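Local coordinates for protein DNA primase (Aquifex aeolicus, PDB 2AU3) that probably synthesises the short RNA primers from which DNA polymerase starts during DNA replication, using a zinc-binding domain and a TOPRIM-containing RNA polymerase core, at residues A307-L312 / R371-F376; T287-I292 / G315-P320; T354-A359 / A387-T392. One frame throughout, in Å; residues are numbered along the deposited sequence.

Contact 1. Residues A307-L312 / R371-F376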
loop_
_atom_site.group_PDB
_atom_site.type_symbol
_atom_site.label_atom_id
_atom_site.label_comp_id
_atom_site.label_asym_id
_atom_site.label_seq_id
_atom_site.Cartn_x
_atom_site.Cartn_y
_atom_site.Cartn_z
ATOM N N ALA A 307 -8.239 6.681 16.339
ATOM C CA ALA A 307 -7.061 5.890 15.925
ATOM C C ALA A 307 -5.906 5.979 16.931
ATOM O O ALA A 307 -5.098 5.057 17.060
ATOM C CB ALA A 307 -6.597 6.322 14.520
ATOM N N ILE A 308 -5.841 7.094 17.647
ATOM C CA ILE A 308 -4.727 7.388 18.554
ATOM C C ILE A 308 -4.502 6.326 19.647
ATOM O O ILE A 308 -3.381 5.891 19.846
ATOM C CB ILE A 308 -4.907 8.813 19.179
ATOM C CG1 ILE A 308 -4.577 9.888 18.153
ATOM C CG2 ILE A 308 -4.033 8.968 20.385
ATOM C CD1 ILE A 308 -4.962 11.347 18.549
ATOM N N PRO A 309 -5.551 5.887 20.355
ATOM C CA PRO A 309 -5.378 4.833 21.355
ATOM C C PRO A 309 -4.852 3.520 20.752
ATOM O O PRO A 309 -4.139 2.794 21.428
ATOM C CB PRO A 309 -6.798 4.641 21.883
ATOM C CG PRO A 309 -7.422 6.002 21.673
ATOM C CD PRO A 309 -6.952 6.350 20.308
ATOM N N LEU A 310 -5.226 3.210 19.517
ATOM C CA LEU A 310 -4.669 1.997 18.886
ATOM C C LEU A 310 -3.169 2.151 18.673
ATOM O O LEU A 310 -2.411 1.202 18.895
ATOM C CB LEU A 310 -5.343 1.667 17.548
ATOM C CG LEU A 310 -6.869 1.806 17.462
ATOM C CD1 LEU A 310 -7.297 1.516 16.037
ATOM C CD2 LEU A 310 -7.583 0.891 18.452
ATOM N N LEU A 311 -2.749 3.346 18.269
ATOM C CA LEU A 311 -1.320 3.625 18.078
ATOM C C LEU A 311 -0.566 3.613 19.423
ATOM O O LEU A 311 0.509 2.992 19.538
ATOM C CB LEU A 311 -1.113 4.942 17.307
ATOM C CG LEU A 311 -1.668 4.899 15.867
ATOM C CD1 LEU A 311 -1.648 6.263 15.251
ATOM C CD2 LEU A 311 -0.850 3.920 15.007
ATOM N N LEU A 312 -1.131 4.297 20.421
ATOM C CA LEU A 312 -0.550 4.295 21.765
ATOM C C LEU A 312 -0.376 2.871 22.300
ATOM O O LEU A 312 0.697 2.529 22.779
ATOM C CB LEU A 312 -1.332 5.197 22.736
ATOM C CG LEU A 312 -1.348 6.687 22.385
ATOM C CD1 LEU A 312 -2.295 7.470 23.313
ATOM C CD2 LEU A 312 0.077 7.295 22.402
ATOM N N ARG A 371 -5.974 12.200 30.615
ATOM C CA ARG A 371 -6.077 11.005 31.438
ATOM C C ARG A 371 -6.598 9.828 30.619
ATOM O O ARG A 371 -6.167 8.716 30.816
ATOM C CB ARG A 371 -6.908 11.259 32.700
ATOM C CG ARG A 371 -8.294 10.670 32.692
ATOM C CD ARG A 371 -9.240 11.231 33.789
ATOM N NE ARG A 371 -9.239 10.393 34.986
ATOM C CZ ARG A 371 -10.209 10.365 35.893
ATOM N NH1 ARG A 371 -11.282 11.144 35.767
ATOM N NH2 ARG A 371 -10.096 9.565 36.946
ATOM N N TYR A 372 -7.502 10.089 29.679
ATOM C CA TYR A 372 -7.941 9.051 28.741
ATOM C C TYR A 372 -6.779 8.511 27.872
ATOM O O TYR A 372 -6.569 7.314 27.801
ATOM C CB TYR A 372 -9.082 9.579 27.888
ATOM C CG TYR A 372 -9.488 8.707 26.727
ATOM C CD1 TYR A 372 -10.340 7.614 26.909
ATOM C CD2 TYR A 372 -9.065 9.002 25.442
ATOM C CE1 TYR A 372 -10.729 6.821 25.839
ATOM C CE2 TYR A 372 -9.460 8.228 24.365
ATOM C CZ TYR A 372 -10.275 7.132 24.568
ATOM O OH TYR A 372 -10.650 6.367 23.497
ATOM N N TYR A 373 -6.035 9.382 27.202
ATOM C CA TYR A 373 -4.919 8.892 26.370
ATOM C C TYR A 373 -3.851 8.199 27.190
ATOM O O TYR A 373 -3.271 7.201 26.763
ATOM C CB TYR A 373 -4.285 10.014 25.554
ATOM C CG TYR A 373 -5.149 10.461 24.434
ATOM C CD1 TYR A 373 -5.746 9.537 23.595
ATOM C CD2 TYR A 373 -5.424 11.818 24.249
ATOM C CE1 TYR A 373 -6.592 9.939 22.574
ATOM C CE2 TYR A 373 -6.250 12.243 23.230
ATOM C CZ TYR A 373 -6.828 11.299 22.386
ATOM O OH TYR A 373 -7.659 11.695 21.368
ATOM N N LEU A 374 -3.578 8.757 28.362
ATOM C CA LEU A 374 -2.623 8.164 29.296
ATOM C C LEU A 374 -2.869 6.694 29.577
ATOM O O LEU A 374 -1.905 5.947 29.820
ATOM C CB LEU A 374 -2.621 8.935 30.612
ATOM C CG LEU A 374 -1.238 9.160 31.225
ATOM C CD1 LEU A 374 -0.328 9.844 30.251
ATOM C CD2 LEU A 374 -1.315 9.923 32.553
ATOM N N GLY A 375 -4.140 6.281 29.559
ATOM C CA GLY A 375 -4.521 4.928 29.903
ATOM C C GLY A 375 -4.153 3.894 28.844
ATOM O O GLY A 375 -4.418 2.704 29.021
ATOM N N PHE A 376 -3.557 4.342 27.734
ATOM C CA PHE A 376 -3.171 3.424 26.639
ATOM C C PHE A 376 -1.639 3.244 26.533
ATOM O O PHE A 376 -1.130 2.488 25.683
ATOM C CB PHE A 376 -3.780 3.882 25.300
ATOM C CG PHE A 376 -5.289 3.927 25.290
ATOM C CD1 PHE A 376 -6.043 2.757 25.175
ATOM C CD2 PHE A 376 -5.963 5.142 25.377
ATOM C CE1 PHE A 376 -7.449 2.794 25.172
ATOM C CE2 PHE A 376 -7.373 5.191 25.331
ATOM C CZ PHE A 376 -8.112 4.017 25.246
#
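Pro309 presses its ring onto the flat of Phe376, and with this the TOPRIM domain, through its helix 298-313, meets the C-terminal end of helix 363-374 in the helical domain that follows. The contact is a CH-pi interaction: Pro309 CB stands 3.5 Å from the centroid of the Phe376 ring, only 7° off the normal, so it sits over the middle of the ring. Pro309 CG sits near Phe376 CE2 and also comes 3.7 Å from Tyr372 OH. Phe376 in turn brings its CE2 edge to one face of the Tyr372 ring, near the rim, at the more exposed end of the interface.

Tyr373 can be followed outward from its backbone. Its CB meets Leu312 CD1 at 3.9 Å; CD1 is within reach of both that methyl and Ile308 CG2; CE1 touches Ile308 CG2 at 3.5 Å; and the hydroxyl OH ends 3.9 Å from Ile308 CD1. With chi1 at -72° the ring leaves beside the backbone N, and this carries it slantwise across the isoleucine, which also packs on Val318 and Pro320 of strand 317-321. Phe352 of helix 351-358 also touches the tyrosine.

No hydrogen bond crosses between the two segments. Replacing Phe376 by an alanine would probably leave Pro309 CB without its aromatic face and take from the Tyr372 face the ring edge that rests against it. Where the chains come nearest, Leu312 CB rests 3.8 Å from Phe376 CB.

Contact 2. Residues T287-I292 / G315-P320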
loop_
_atom_site.group_PDB
_atom_site.type_symbol
_atom_site.label_atom_id
_atom_site.label_comp_id
_atom_site.label_asym_id
_atom_site.label_seq_id
_atom_site.Cartn_x
_atom_site.Cartn_y
_atom_site.Cartn_z
ATOM N N THR A 287 8.113 1.423 12.842
ATOM C CA THR A 287 8.391 2.719 13.409
ATOM C C THR A 287 7.752 2.909 14.776
ATOM O O THR A 287 6.746 2.268 15.095
ATOM C CB THR A 287 7.918 3.823 12.439
ATOM O OG1 THR A 287 8.400 5.089 12.899
ATOM C CG2 THR A 287 6.357 3.955 12.457
ATOM N N LYS A 288 8.324 3.804 15.570
ATOM C CA LYS A 288 7.732 4.138 16.856
ATOM C C LYS A 288 7.278 5.597 16.910
ATOM O O LYS A 288 6.974 6.109 17.989
ATOM C CB LYS A 288 8.710 3.817 18.024
ATOM C CG LYS A 288 9.160 2.369 18.089
ATOM C CD LYS A 288 8.006 1.361 18.162
ATOM C CE LYS A 288 8.554 -0.079 18.131
ATOM N NZ LYS A 288 7.511 -1.112 18.460
ATOM N N LYS A 289 7.219 6.257 15.741
ATOM C CA LYS A 289 6.690 7.624 15.636
ATOM C C LYS A 289 5.750 7.723 14.427
ATOM O O LYS A 289 6.127 7.399 13.300
ATOM C CB LYS A 289 7.812 8.652 15.443
ATOM C CG LYS A 289 8.584 9.046 16.666
ATOM C CD LYS A 289 9.456 10.285 16.339
ATOM C CE LYS A 289 10.703 10.358 17.242
ATOM N NZ LYS A 289 11.228 11.773 17.396
ATOM N N VAL A 290 4.539 8.174 14.676
ATOM C CA VAL A 290 3.559 8.304 13.631
ATOM C C VAL A 290 2.905 9.656 13.705
ATOM O O VAL A 290 2.293 10.023 14.704
ATOM C CB VAL A 290 2.500 7.191 13.682
ATOM C CG1 VAL A 290 1.311 7.518 12.768
ATOM C CG2 VAL A 290 3.142 5.835 13.279
ATOM N N TYR A 291 2.981 10.362 12.585
ATOM C CA TYR A 291 2.206 11.563 12.367
ATOM C C TYR A 291 0.877 11.211 11.706
ATOM O O TYR A 291 0.837 10.470 10.734
ATOM C CB TYR A 291 3.014 12.496 11.459
ATOM C CG TYR A 291 4.204 13.070 12.165
ATOM C CD1 TYR A 291 5.275 12.271 12.541
ATOM C CD2 TYR A 291 4.244 14.427 12.488
ATOM C CE1 TYR A 291 6.382 12.824 13.208
ATOM C CE2 TYR A 291 5.312 14.973 13.120
ATOM C CZ TYR A 291 6.372 14.178 13.499
ATOM O OH TYR A 291 7.411 14.763 14.189
ATOM N N ILE A 292 -0.217 11.702 12.256
ATOM C CA ILE A 292 -1.522 11.348 11.710
ATOM C C ILE A 292 -2.041 12.592 11.004
ATOM O O ILE A 292 -2.013 13.697 11.564
ATOM C CB ILE A 292 -2.523 10.910 12.797
ATOM C CG1 ILE A 292 -1.910 9.936 13.776
ATOM C CG2 ILE A 292 -3.814 10.310 12.171
ATOM C CD1 ILE A 292 -2.776 9.768 15.004
ATOM N N GLY A 315 2.480 1.100 21.168
ATOM C CA GLY A 315 3.737 1.645 21.671
ATOM C C GLY A 315 4.363 2.690 20.754
ATOM O O GLY A 315 5.578 2.905 20.736
ATOM N N VAL A 316 3.525 3.342 19.979
ATOM C CA VAL A 316 4.006 4.362 19.088
ATOM C C VAL A 316 3.760 5.731 19.740
ATOM O O VAL A 316 2.755 5.920 20.410
ATOM C CB VAL A 316 3.307 4.250 17.713
ATOM C CG1 VAL A 316 3.791 5.307 16.778
ATOM C CG2 VAL A 316 3.584 2.857 17.104
ATOM N N GLU A 317 4.682 6.664 19.538
ATOM C CA GLU A 317 4.444 8.068 19.884
ATOM C C GLU A 317 3.682 8.731 18.758
ATOM O O GLU A 317 4.026 8.579 17.584
ATOM C CB GLU A 317 5.751 8.814 20.007
ATOM C CG GLU A 317 6.577 8.498 21.221
ATOM C CD GLU A 317 7.491 9.659 21.512
ATOM O OE1 GLU A 317 8.393 9.934 20.668
ATOM O OE2 GLU A 317 7.260 10.333 22.536
ATOM N N VAL A 318 2.665 9.484 19.119
ATOM C CA VAL A 318 1.723 10.002 18.139
ATOM C C VAL A 318 1.846 11.516 18.063
ATOM O O VAL A 318 1.942 12.184 19.103
ATOM C CB VAL A 318 0.289 9.594 18.513
ATOM C CG1 VAL A 318 -0.699 10.254 17.609
ATOM C CG2 VAL A 318 0.123 8.056 18.448
ATOM N N TYR A 319 1.867 12.031 16.827
ATOM C CA TYR A 319 1.910 13.462 16.509
ATOM C C TYR A 319 0.769 13.836 15.558
ATOM O O TYR A 319 0.909 13.715 14.331
ATOM C CB TYR A 319 3.204 13.783 15.790
ATOM C CG TYR A 319 4.448 13.566 16.598
ATOM C CD1 TYR A 319 5.201 14.645 17.037
ATOM C CD2 TYR A 319 4.869 12.282 16.933
ATOM C CE1 TYR A 319 6.360 14.460 17.777
ATOM C CE2 TYR A 319 6.031 12.079 17.644
ATOM C CZ TYR A 319 6.765 13.174 18.075
ATOM O OH TYR A 319 7.890 12.987 18.834
ATOM N N PRO A 320 -0.370 14.258 16.110
ATOM C CA PRO A 320 -1.491 14.706 15.285
ATOM C C PRO A 320 -1.138 15.932 14.447
ATOM O O PRO A 320 -0.560 16.902 14.918
ATOM C CB PRO A 320 -2.570 15.065 16.325
ATOM C CG PRO A 320 -2.204 14.194 17.520
ATOM C CD PRO A 320 -0.686 14.308 17.558
#
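Lys288 O accepts the shortest bond between these two segments, from Glu317 N at 2.8 Å. It opens the parallel pairing of strands 289-293 and 317-321. Val290 then uses both of its backbone polar atoms: its N gives to Glu317 O at 3.0 Å, and its O receives Tyr319 N at the same length. Ile292 N to Tyr319 O follows as the fourth bond between the segments.

Side chains of the paired strands divide between the two faces of the sheet. Tyr291 and Tyr319 share one, their rings in an offset stack with centroids 4.5 Å apart and planes at 14°. The overlap is partial: Tyr319 CB sits over the Tyr291 ring, while Tyr291 OH hangs over the rim of Tyr319, 3.6 Å from its CD1. Like first torsions (chi1 -70° and -64°), each placing CG beside its own backbone N, send the two rings off the same face as neighbours. On this face the extended Lys289 chain runs alongside Glu317, but its NZ stays 4.7 Å from Glu317 OE1, so any attraction acts at a distance.

The other face is aliphatic. There Ile292 CD1 is pushed to 3.4 Å from Val318 CG1, tighter than usual for two carbons, and Val290 CG2 touches CG1 of Val316, just before the second strand begins.

Helix 298-313 connects the two strands in a beta-alpha-beta unit of the TOPRIM fold and lies over their aliphatic face. It covers Ile292 and Val318 through Met304, Ile308 and Leu311, helix 277-284 reaches Val290 and Val316, and strand 247-249 pairs with the far edge of 289-293.

Contact 3. Residues T354-A359 / A387-T392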
loop_
_atom_site.group_PDB
_atom_site.type_symbol
_atom_site.label_atom_id
_atom_site.label_comp_id
_atom_site.label_asym_id
_atom_site.label_seq_id
_atom_site.Cartn_x
_atom_site.Cartn_y
_atom_site.Cartn_z
ATOM N N THR A 354 1.702 18.371 23.582
ATOM C CA THR A 354 0.675 19.320 23.143
ATOM C C THR A 354 -0.515 19.465 24.129
ATOM O O THR A 354 -0.981 20.580 24.385
ATOM C CB THR A 354 0.194 18.977 21.706
ATOM O OG1 THR A 354 1.329 18.910 20.839
ATOM C CG2 THR A 354 -0.630 20.119 21.111
ATOM N N LEU A 355 -1.006 18.358 24.683
ATOM C CA LEU A 355 -1.997 18.448 25.768
ATOM C C LEU A 355 -1.478 19.265 26.953
ATOM O O LEU A 355 -2.155 20.162 27.428
ATOM C CB LEU A 355 -2.425 17.065 26.261
ATOM C CG LEU A 355 -3.461 16.433 25.331
ATOM C CD1 LEU A 355 -3.500 14.932 25.562
ATOM C CD2 LEU A 355 -4.855 17.051 25.537
ATOM N N ILE A 356 -0.276 18.952 27.411
ATOM C CA ILE A 356 0.345 19.694 28.512
ATOM C C ILE A 356 0.452 21.185 28.180
ATOM O O ILE A 356 0.174 22.027 29.031
ATOM C CB ILE A 356 1.725 19.078 28.897
ATOM C CG1 ILE A 356 1.516 17.715 29.566
ATOM C CG2 ILE A 356 2.513 20.004 29.816
ATOM C CD1 ILE A 356 2.746 16.787 29.575
ATOM N N LYS A 357 0.828 21.501 26.946
ATOM C CA LYS A 357 0.964 22.891 26.497
ATOM C C LYS A 357 -0.373 23.652 26.448
ATOM O O LYS A 357 -0.430 24.855 26.790
ATOM C CB LYS A 357 1.644 22.933 25.132
ATOM C CG LYS A 357 2.225 24.296 24.742
ATOM C CD LYS A 357 2.634 24.335 23.260
ATOM C CE LYS A 357 2.561 25.754 22.699
ATOM N NZ LYS A 357 3.912 26.362 22.398
ATOM N N THR A 358 -1.438 22.956 26.033
ATOM C CA THR A 358 -2.731 23.597 25.773
ATOM C C THR A 358 -3.846 23.352 26.813
ATOM O O THR A 358 -4.937 23.904 26.689
ATOM C CB THR A 358 -3.245 23.243 24.356
ATOM O OG1 THR A 358 -3.330 21.817 24.207
ATOM C CG2 THR A 358 -2.244 23.666 23.287
ATOM N N ALA A 359 -3.584 22.527 27.822
ATOM C CA ALA A 359 -4.618 22.211 28.804
ATOM C C ALA A 359 -5.202 23.497 29.392
ATOM O O ALA A 359 -6.391 23.551 29.701
ATOM C CB ALA A 359 -4.080 21.312 29.894
ATOM N N ALA A 387 2.239 11.946 33.746
ATOM C CA ALA A 387 1.306 12.305 34.801
ATOM C C ALA A 387 1.934 13.344 35.726
ATOM O O ALA A 387 1.296 14.328 36.068
ATOM C CB ALA A 387 0.858 11.077 35.590
ATOM N N SER A 388 3.199 13.135 36.098
ATOM C CA SER A 388 3.892 14.050 37.001
ATOM C C SER A 388 3.946 15.466 36.447
ATOM O O SER A 388 3.695 16.418 37.173
ATOM C CB SER A 388 5.306 13.552 37.314
ATOM O OG SER A 388 5.248 12.292 37.932
ATOM N N GLU A 389 4.268 15.588 35.163
ATOM C CA GLU A 389 4.404 16.887 34.507
ATOM C C GLU A 389 3.080 17.658 34.530
ATOM O O GLU A 389 3.054 18.855 34.853
ATOM C CB GLU A 389 4.885 16.697 33.060
ATOM C CG GLU A 389 5.705 17.846 32.489
ATOM C CD GLU A 389 5.970 17.710 30.984
ATOM O OE1 GLU A 389 6.126 16.569 30.487
ATOM O OE2 GLU A 389 6.036 18.753 30.291
ATOM N N PHE A 390 1.987 16.961 34.192
ATOM C CA PHE A 390 0.651 17.547 34.184
ATOM C C PHE A 390 0.214 17.951 35.607
ATOM O O PHE A 390 -0.343 19.035 35.802
ATOM C CB PHE A 390 -0.351 16.559 33.601
ATOM C CG PHE A 390 -1.598 17.195 33.055
ATOM C CD1 PHE A 390 -1.722 17.445 31.697
ATOM C CD2 PHE A 390 -2.671 17.495 33.891
ATOM C CE1 PHE A 390 -2.891 18.014 31.170
ATOM C CE2 PHE A 390 -3.849 18.060 33.378
ATOM C CZ PHE A 390 -3.957 18.324 32.010
ATOM N N HIS A 391 0.458 17.067 36.576
ATOM C CA HIS A 391 0.162 17.328 37.983
ATOM C C HIS A 391 0.907 18.582 38.475
ATOM O O HIS A 391 0.302 19.494 39.066
ATOM C CB HIS A 391 0.558 16.101 38.810
ATOM C CG HIS A 391 0.585 16.334 40.290
ATOM N ND1 HIS A 391 -0.560 16.382 41.059
ATOM C CD2 HIS A 391 1.621 16.506 41.145
ATOM C CE1 HIS A 391 -0.229 16.592 42.321
ATOM N NE2 HIS A 391 1.086 16.667 42.400
ATOM N N THR A 392 2.215 18.616 38.218
ATOM C CA THR A 392 3.074 19.734 38.591
ATOM C C THR A 392 2.523 21.024 38.025
ATOM O O THR A 392 2.284 21.987 38.745
ATOM C CB THR A 392 4.524 19.504 38.093
ATOM O OG1 THR A 392 5.104 18.397 38.794
ATOM C CG2 THR A 392 5.391 20.738 38.362
#
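Phe390 reaches across from helix 380-394 to Ala359 and Ile356, and these three residues form the close-packed part of the contact. Ala359 CB points at the far end of the phenyl ring and meets CZ of Phe390 at 3.7 Å, with CE1 just as near. Ile356 CG1 comes to the edge of the ring, near its plane, 3.9 Å from Phe390 CD1. The phenylalanine and isoleucine side chains pass each other in opposite directions. A chi1 of -157° sets Phe390 CG roughly opposite its backbone N and swings the ring across to the neighbouring helix. All three residues are buried.

The other side faces solvent and rests on one exposed side chain, with no bond to fix it. Here Glu389 stretches out, extended beyond CG, and lays its carboxylate against the methyls of Ile356: OE1 lies 3.5 Å from Ile356 CD1, and OE2 3.8 Å from Ile356 CG2. This is van der Waals contact with an acid at the rim. No hydrogen bond joins the two segments, and the short helix axes, nearly parallel at 4°, keep 10.4 Å apart.

That spacing is bridged by large side chains and by a third helix. Within the helical domain, helix 363-374 lies against both partners: its Phe370 stacks on the Phe390 ring and touches Ile356, Thr367 packs on Phe390, and Lys366 reaches Ala359. Tyr394 and Lys393, further along helix 380-394, hydrogen-bond to Ile356 O and add a polar tie back to helix 351-358, while Leu401 of helix 398-401 closes on Phe390 as well.

Overall arrangement
Contact 2 pairs an edge strand of the TOPRIM sheet with its neighbour and is the one contact of the three with backbone hydrogen bonds between its segments; contacts 1 and 3 have none and rest mainly on side-chain packing. Contact 1 shares the beta-alpha-beta unit with contact 2: Ile308 and Leu311 bear on Ile292, and Leu311 also on Val318. Its other half belongs to the helical domain, so it spans the junction. Contact 3 lies wholly in that domain, farther from the centre of the chain, but touches contact 1 where Tyr373 meets Leu355 and Leu374 meets Ala387. Each has a buried aliphatic or aromatic centre and a more exposed margin, charged in contacts 2 and 3, aromatic in contact 1.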